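Local coordinates for protein aminotransferase class-III (Sphaerobacter thermophilus DSM 20745, PDB 6K8H) that is an omega-transaminase of the class-III aminotransferase family, in the PLP-dependent aminotransferase clan, found as an assembly of two chains, at residues R359-P364 with A439-A444; I376-R381 with R396-R401. One frame throughout, in Å; residues are numbered along the deposited sequence.

Contact 1. Residues R359-P364 with A439-A444; sequences REAGVP and AALQDA
Leu441 reaches from helix 427-445 toward the end of helix 337-361, where its branched tip meets Ala361 and Val363. CG of Leu441 lies anti to its backbone N (chi1 -158°), which sends the branched end of the side chain to the neighbouring helix end. Its methyl CD2 is the busier branch, lying 4.0 Å from Ala361 CB and equally 4.0 Å from Val363 CG2. The other methyl, CD1, comes alongside Val363 CG1 at 4.1 Å. The valine and leucine side chains run antiparallel, overlapping at their branches, each methyl of one facing a methyl of the other.

Val363 presents both branches because its CG1 is anti to the backbone N (chi1 176°), leaving CG2 beside that nitrogen. The turn at Gly362 brings Ala361 and Val363 to the same leucine. Gly362 has positive phi, an angle that glycine adopts easily, and forms a Schellman motif in which its N bonds to Arg359 O at 3.0 Å. Ala361, just before the turn, offers a single methyl, small enough to let the leucine approach, while the beta-branched Val363 suits the extended backbone that follows.

Val357 and Leu358 also touch Leu441, and Arg445 touches both Ala361 and Val363. This is plain packing between helices, consistent with the C-terminal part of a fold-type I aminotransferase, and no ligand-pocket residue takes part. Across the two segments only methyl and methine carbons meet, so the contact is held by dispersion and the exclusion of water, with the shape of the leucine tip rather than any directed bond setting the fit.

Contact 2. Residues I376-R381 with R396-R401; sequences IHLHQR and RAFVGR
Leu378 points one methyl, CD1, at the edge of the Phe398 ring and at Val399 beside it. CD1 lies 3.4 Å from Phe398 CD2 and 3.6 Å from Phe398 CE2, near the plane of the ring, so the methyl meets the rim and does not sit over a face. The two side chains run nearly perpendicular. Val399 CG2 stands 3.9 Å from the same Leu378 CD1, and the methyl is thus shared by two consecutive residues of helix 393-408.

The torsions account for this. Leu378 CG is anti to the carbonyl carbon (chi1 -58°) and the chain then runs extended, carrying CD1 out toward the helix. Phe398 turns its CG anti to the backbone N (chi1 -167°), bringing the CD2-CE2 side of the ring up to the leucine. A flexible branched residue suits the loop just after the strand, where one methyl can reach the helix; on the helix, a flat ring and a compact beta-branched residue offer it an edge and a methyl.

Just beyond the leucine, the loop folds on itself: Arg381 N bonds to His379 ND1 at 3.0 Å in the plane of the imidazole, and the Arg381 guanidinium lies over one face of the His379 ring, its NH2 offset toward the rim. Arg381 NH1 also makes a salt bridge to Glu395.

Leu378 follows directly on strand 373-377, the middle strand of a small antiparallel sheet consistent with the C-terminal part of a fold-type I aminotransferase. It leans on Val402 of helix 393-408 and Leu358 of helix 337-361, while Phe398 packs against Arg445 of helix 427-445.

Contacts 1 and 2 are partly buried apolar junctions, their centres about 11 Å apart, and each combines one buried residue, Leu441 or Val399, with two partly exposed ones. Contact 1 ties the end of helix 337-361 to helix 427-445; contact 2 joins the loop that leaves strand 373-377 to helix 393-408. The centre of contact 2 lies about 21 Å from the centre of the chain, that of contact 1 about 28 Å. Methyls meet aliphatic groups in contact 1, whereas contact 2 adds an aromatic edge. Leu441 CD1 lies 3.9 Å from Phe398 CE2, so the two contacts touch, and Leu358 touches Val363 and Leu441 in one and Leu378 in the other.

Contact 1. Residues R359-P364 with A439-A444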
loop_
_atom_site.group_PDB
_atom_site.type_symbol
_atom_site.label_atom_id
_atom_site.label_comp_id
_atom_site.label_asym_id
_atom_site.label_seq_id
_atom_site.Cartn_x
_atom_site.Cartn_y
_atom_site.Cartn_z
ATOM N N ARG B 359 -17.925 -30.479 23.318
ATOM C CA ARG B 359 -18.802 -31.015 24.380
ATOM C C ARG B 359 -18.559 -32.517 24.545
ATOM O O ARG B 359 -18.348 -32.942 25.633
ATOM C CB ARG B 359 -20.266 -30.783 24.021
ATOM C CG ARG B 359 -21.226 -31.237 25.102
ATOM C CD ARG B 359 -22.622 -31.528 24.584
ATOM N NE ARG B 359 -22.668 -32.691 23.731
ATOM C CZ ARG B 359 -22.606 -33.945 24.160
ATOM N NH1 ARG B 359 -22.529 -34.214 25.446
ATOM N NH2 ARG B 359 -22.632 -34.936 23.300
ATOM N N GLU B 360 -18.528 -33.252 23.446
ATOM C CA GLU B 360 -18.326 -34.721 23.498
ATOM C C GLU B 360 -16.956 -35.068 24.093
ATOM O O GLU B 360 -16.875 -36.083 24.759
ATOM C CB GLU B 360 -18.526 -35.421 22.156
ATOM C CG GLU B 360 -18.836 -36.900 22.332
ATOM C CD GLU B 360 -18.254 -37.844 21.296
ATOM O OE1 GLU B 360 -18.389 -39.079 21.452
ATOM O OE2 GLU B 360 -17.671 -37.353 20.336
ATOM N N ALA B 361 -15.920 -34.304 23.762
ATOM C CA ALA B 361 -14.572 -34.585 24.293
ATOM C C ALA B 361 -14.434 -34.120 25.752
ATOM O O ALA B 361 -13.420 -34.394 26.343
ATOM C CB ALA B 361 -13.517 -33.969 23.412
ATOM N N GLY B 362 -15.410 -33.396 26.282
ATOM C CA GLY B 362 -15.208 -32.875 27.618
ATOM C C GLY B 362 -14.166 -31.780 27.720
ATOM O O GLY B 362 -13.576 -31.596 28.787
ATOM N N VAL B 363 -13.905 -31.067 26.632
ATOM C CA VAL B 363 -12.867 -30.041 26.568
ATOM C C VAL B 363 -13.564 -28.691 26.662
ATOM O O VAL B 363 -14.401 -28.384 25.799
ATOM C CB VAL B 363 -12.042 -30.145 25.277
ATOM C CG1 VAL B 363 -11.021 -28.998 25.180
ATOM C CG2 VAL B 363 -11.335 -31.511 25.207
ATOM N N PRO B 364 -13.266 -27.864 27.664
ATOM C CA PRO B 364 -13.884 -26.537 27.727
ATOM C C PRO B 364 -13.514 -25.690 26.517
ATOM O O PRO B 364 -12.380 -25.710 26.036
ATOM C CB PRO B 364 -13.321 -25.944 29.023
ATOM C CG PRO B 364 -12.947 -27.141 29.855
ATOM C CD PRO B 364 -12.473 -28.165 28.871
ATOM N N ALA B 439 -10.236 -35.103 15.551
ATOM C CA ALA B 439 -8.994 -35.872 15.586
ATOM C C ALA B 439 -7.839 -35.051 16.160
ATOM O O ALA B 439 -7.010 -35.575 16.915
ATOM C CB ALA B 439 -8.659 -36.380 14.188
ATOM N N ALA B 440 -7.772 -33.758 15.823
ATOM C CA ALA B 440 -6.686 -32.907 16.308
ATOM C C ALA B 440 -6.769 -32.695 17.813
ATOM O O ALA B 440 -5.744 -32.618 18.497
ATOM C CB ALA B 440 -6.716 -31.553 15.591
ATOM N N LEU B 441 -7.981 -32.552 18.339
ATOM C CA LEU B 441 -8.162 -32.452 19.781
ATOM C C LEU B 441 -7.667 -33.720 20.476
ATOM O O LEU B 441 -6.924 -33.651 21.476
ATOM C CB LEU B 441 -9.636 -32.176 20.082
ATOM C CG LEU B 441 -10.111 -31.535 21.383
ATOM C CD1 LEU B 441 -9.328 -30.261 21.678
ATOM C CD2 LEU B 441 -11.614 -31.251 21.268
ATOM N N GLN B 442 -7.998 -34.880 19.910
ATOM C CA GLN B 442 -7.532 -36.151 20.520
ATOM C C GLN B 442 -5.997 -36.156 20.505
ATOM O O GLN B 442 -5.403 -36.407 21.557
ATOM C CB GLN B 442 -8.137 -37.333 19.766
ATOM C CG GLN B 442 -9.634 -37.466 19.986
ATOM C CD GLN B 442 -10.298 -38.402 19.008
ATOM O OE1 GLN B 442 -9.637 -39.120 18.263
ATOM N NE2 GLN B 442 -11.623 -38.392 18.997
ATOM N N ASP B 443 -5.394 -35.791 19.373
ATOM C CA ASP B 443 -3.936 -35.704 19.283
ATOM C C ASP B 443 -3.358 -34.794 20.357
ATOM O O ASP B 443 -2.394 -35.153 21.044
ATOM C CB ASP B 443 -3.525 -35.180 17.922
ATOM C CG ASP B 443 -3.786 -36.155 16.817
ATOM O OD1 ASP B 443 -4.214 -37.304 17.064
ATOM O OD2 ASP B 443 -3.535 -35.748 15.676
ATOM N N ALA B 444 -3.928 -33.599 20.501
ATOM C CA ALA B 444 -3.373 -32.622 21.430
ATOM C C ALA B 444 -3.445 -33.123 22.859
ATOM O O ALA B 444 -2.597 -32.759 23.686
ATOM C CB ALA B 444 -4.116 -31.286 21.299
#

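Contact 2. Residues I376-R381 with R396-R401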
loop_
_atom_site.group_PDB
_atom_site.type_symbol
_atom_site.label_atom_id
_atom_site.label_comp_id
_atom_site.label_asym_id
_atom_site.label_seq_id
_atom_site.Cartn_x
_atom_site.Cartn_y
_atom_site.Cartn_z
ATOM N N ILE B 376 -12.291 -20.420 17.051
ATOM C CA ILE B 376 -12.356 -21.451 18.087
ATOM C C ILE B 376 -11.555 -20.988 19.296
ATOM O O ILE B 376 -10.467 -20.419 19.160
ATOM C CB ILE B 376 -11.832 -22.802 17.569
ATOM C CG1 ILE B 376 -12.469 -23.160 16.223
ATOM C CG2 ILE B 376 -12.105 -23.896 18.593
ATOM C CD1 ILE B 376 -11.890 -24.434 15.601
ATOM N N HIS B 377 -12.097 -21.218 20.484
ATOM C CA HIS B 377 -11.457 -20.870 21.741
ATOM C C HIS B 377 -11.429 -22.103 22.623
ATOM O O HIS B 377 -12.454 -22.782 22.764
ATOM C CB HIS B 377 -12.229 -19.757 22.439
ATOM C CG HIS B 377 -12.475 -18.560 21.573
ATOM N ND1 HIS B 377 -11.506 -17.612 21.324
ATOM C CD2 HIS B 377 -13.582 -18.155 20.907
ATOM C CE1 HIS B 377 -12.007 -16.666 20.547
ATOM N NE2 HIS B 377 -13.263 -16.977 20.272
ATOM N N LEU B 378 -10.273 -22.382 23.226
ATOM C CA LEU B 378 -10.120 -23.541 24.108
ATOM C C LEU B 378 -10.187 -23.140 25.577
ATOM O O LEU B 378 -9.452 -23.651 26.431
ATOM C CB LEU B 378 -8.835 -24.293 23.781
ATOM C CG LEU B 378 -8.861 -24.734 22.313
ATOM C CD1 LEU B 378 -7.705 -25.660 21.992
ATOM C CD2 LEU B 378 -10.187 -25.409 21.959
ATOM N N HIS B 379 -11.073 -22.188 25.870
ATOM C CA HIS B 379 -11.385 -21.753 27.220
ATOM C C HIS B 379 -12.830 -21.276 27.216
ATOM O O HIS B 379 -13.461 -21.162 26.163
ATOM C CB HIS B 379 -10.435 -20.651 27.688
ATOM C CG HIS B 379 -10.556 -19.399 26.880
ATOM N ND1 HIS B 379 -11.613 -18.523 27.024
ATOM C CD2 HIS B 379 -9.769 -18.885 25.906
ATOM C CE1 HIS B 379 -11.466 -17.517 26.176
ATOM N NE2 HIS B 379 -10.357 -17.715 25.483
ATOM N N GLN B 380 -13.360 -21.009 28.408
ATOM C CA GLN B 380 -14.732 -20.549 28.539
ATOM C C GLN B 380 -14.809 -19.188 29.228
ATOM O O GLN B 380 -15.776 -18.893 29.936
ATOM C CB GLN B 380 -15.576 -21.600 29.263
ATOM C CG GLN B 380 -15.954 -22.750 28.320
ATOM C CD GLN B 380 -16.715 -23.876 28.984
ATOM O OE1 GLN B 380 -16.544 -24.155 30.171
ATOM N NE2 GLN B 380 -17.558 -24.548 28.207
ATOM N N ARG B 381 -13.790 -18.336 29.015
ATOM C CA ARG B 381 -13.853 -16.981 29.546
ATOM C C ARG B 381 -14.766 -16.111 28.691
ATOM O O ARG B 381 -14.760 -16.226 27.461
ATOM C CB ARG B 381 -12.462 -16.358 29.603
ATOM C CG ARG B 381 -11.513 -17.116 30.510
ATOM C CD ARG B 381 -10.176 -16.395 30.680
ATOM N NE ARG B 381 -9.419 -16.339 29.438
ATOM C CZ ARG B 381 -8.646 -17.321 28.995
ATOM N NH1 ARG B 381 -8.528 -18.449 29.693
ATOM N NH2 ARG B 381 -7.974 -17.169 27.860
ATOM N N ARG B 396 -1.572 -21.335 25.006
ATOM C CA ARG B 396 -0.807 -21.188 23.769
ATOM C C ARG B 396 -0.242 -22.531 23.310
ATOM O O ARG B 396 -0.338 -22.885 22.128
ATOM C CB ARG B 396 0.310 -20.145 23.941
ATOM C CG ARG B 396 -0.197 -18.706 24.055
ATOM C CD ARG B 396 0.940 -17.670 23.961
ATOM N NE ARG B 396 2.000 -17.887 24.953
ATOM C CZ ARG B 396 2.048 -17.306 26.154
ATOM N NH1 ARG B 396 1.098 -16.462 26.531
ATOM N NH2 ARG B 396 3.055 -17.565 26.980
ATOM N N ALA B 397 0.338 -23.303 24.236
ATOM C CA ALA B 397 0.880 -24.618 23.867
ATOM C C ALA B 397 -0.212 -25.576 23.376
ATOM O O ALA B 397 -0.016 -26.302 22.389
ATOM C CB ALA B 397 1.631 -25.229 25.052
ATOM N N PHE B 398 -1.368 -25.600 24.055
ATOM C CA PHE B 398 -2.443 -26.517 23.669
ATOM C C PHE B 398 -3.042 -26.143 22.311
ATOM O O PHE B 398 -3.249 -27.012 21.445
ATOM C CB PHE B 398 -3.519 -26.542 24.762
ATOM C CG PHE B 398 -4.499 -27.668 24.622
ATOM C CD1 PHE B 398 -4.164 -28.965 25.000
ATOM C CD2 PHE B 398 -5.754 -27.436 24.102
ATOM C CE1 PHE B 398 -5.078 -30.006 24.866
ATOM C CE2 PHE B 398 -6.674 -28.473 23.958
ATOM C CZ PHE B 398 -6.335 -29.757 24.339
ATOM N N VAL B 399 -3.336 -24.853 22.112
ATOM C CA VAL B 399 -3.806 -24.374 20.815
ATOM C C VAL B 399 -2.780 -24.687 19.731
ATOM O O VAL B 399 -3.141 -25.061 18.608
ATOM C CB VAL B 399 -4.116 -22.865 20.889
ATOM C CG1 VAL B 399 -4.333 -22.282 19.493
ATOM C CG2 VAL B 399 -5.348 -22.616 21.759
ATOM N N GLY B 400 -1.486 -24.544 20.048
ATOM C CA GLY B 400 -0.450 -24.881 19.083
ATOM C C GLY B 400 -0.462 -26.349 18.709
ATOM O O GLY B 400 -0.250 -26.702 17.546
ATOM N N ARG B 401 -0.690 -27.226 19.689
ATOM C CA ARG B 401 -0.827 -28.648 19.364
ATOM C C ARG B 401 -2.018 -28.888 18.432
ATOM O O ARG B 401 -1.908 -29.624 17.442
ATOM C CB ARG B 401 -0.975 -29.479 20.642
ATOM C CG ARG B 401 0.327 -29.743 21.392
ATOM C CD ARG B 401 0.148 -30.751 22.559
ATOM N NE ARG B 401 1.442 -31.119 23.141
ATOM C CZ ARG B 401 2.284 -31.989 22.589
ATOM N NH1 ARG B 401 1.966 -32.593 21.449
ATOM N NH2 ARG B 401 3.445 -32.261 23.169
#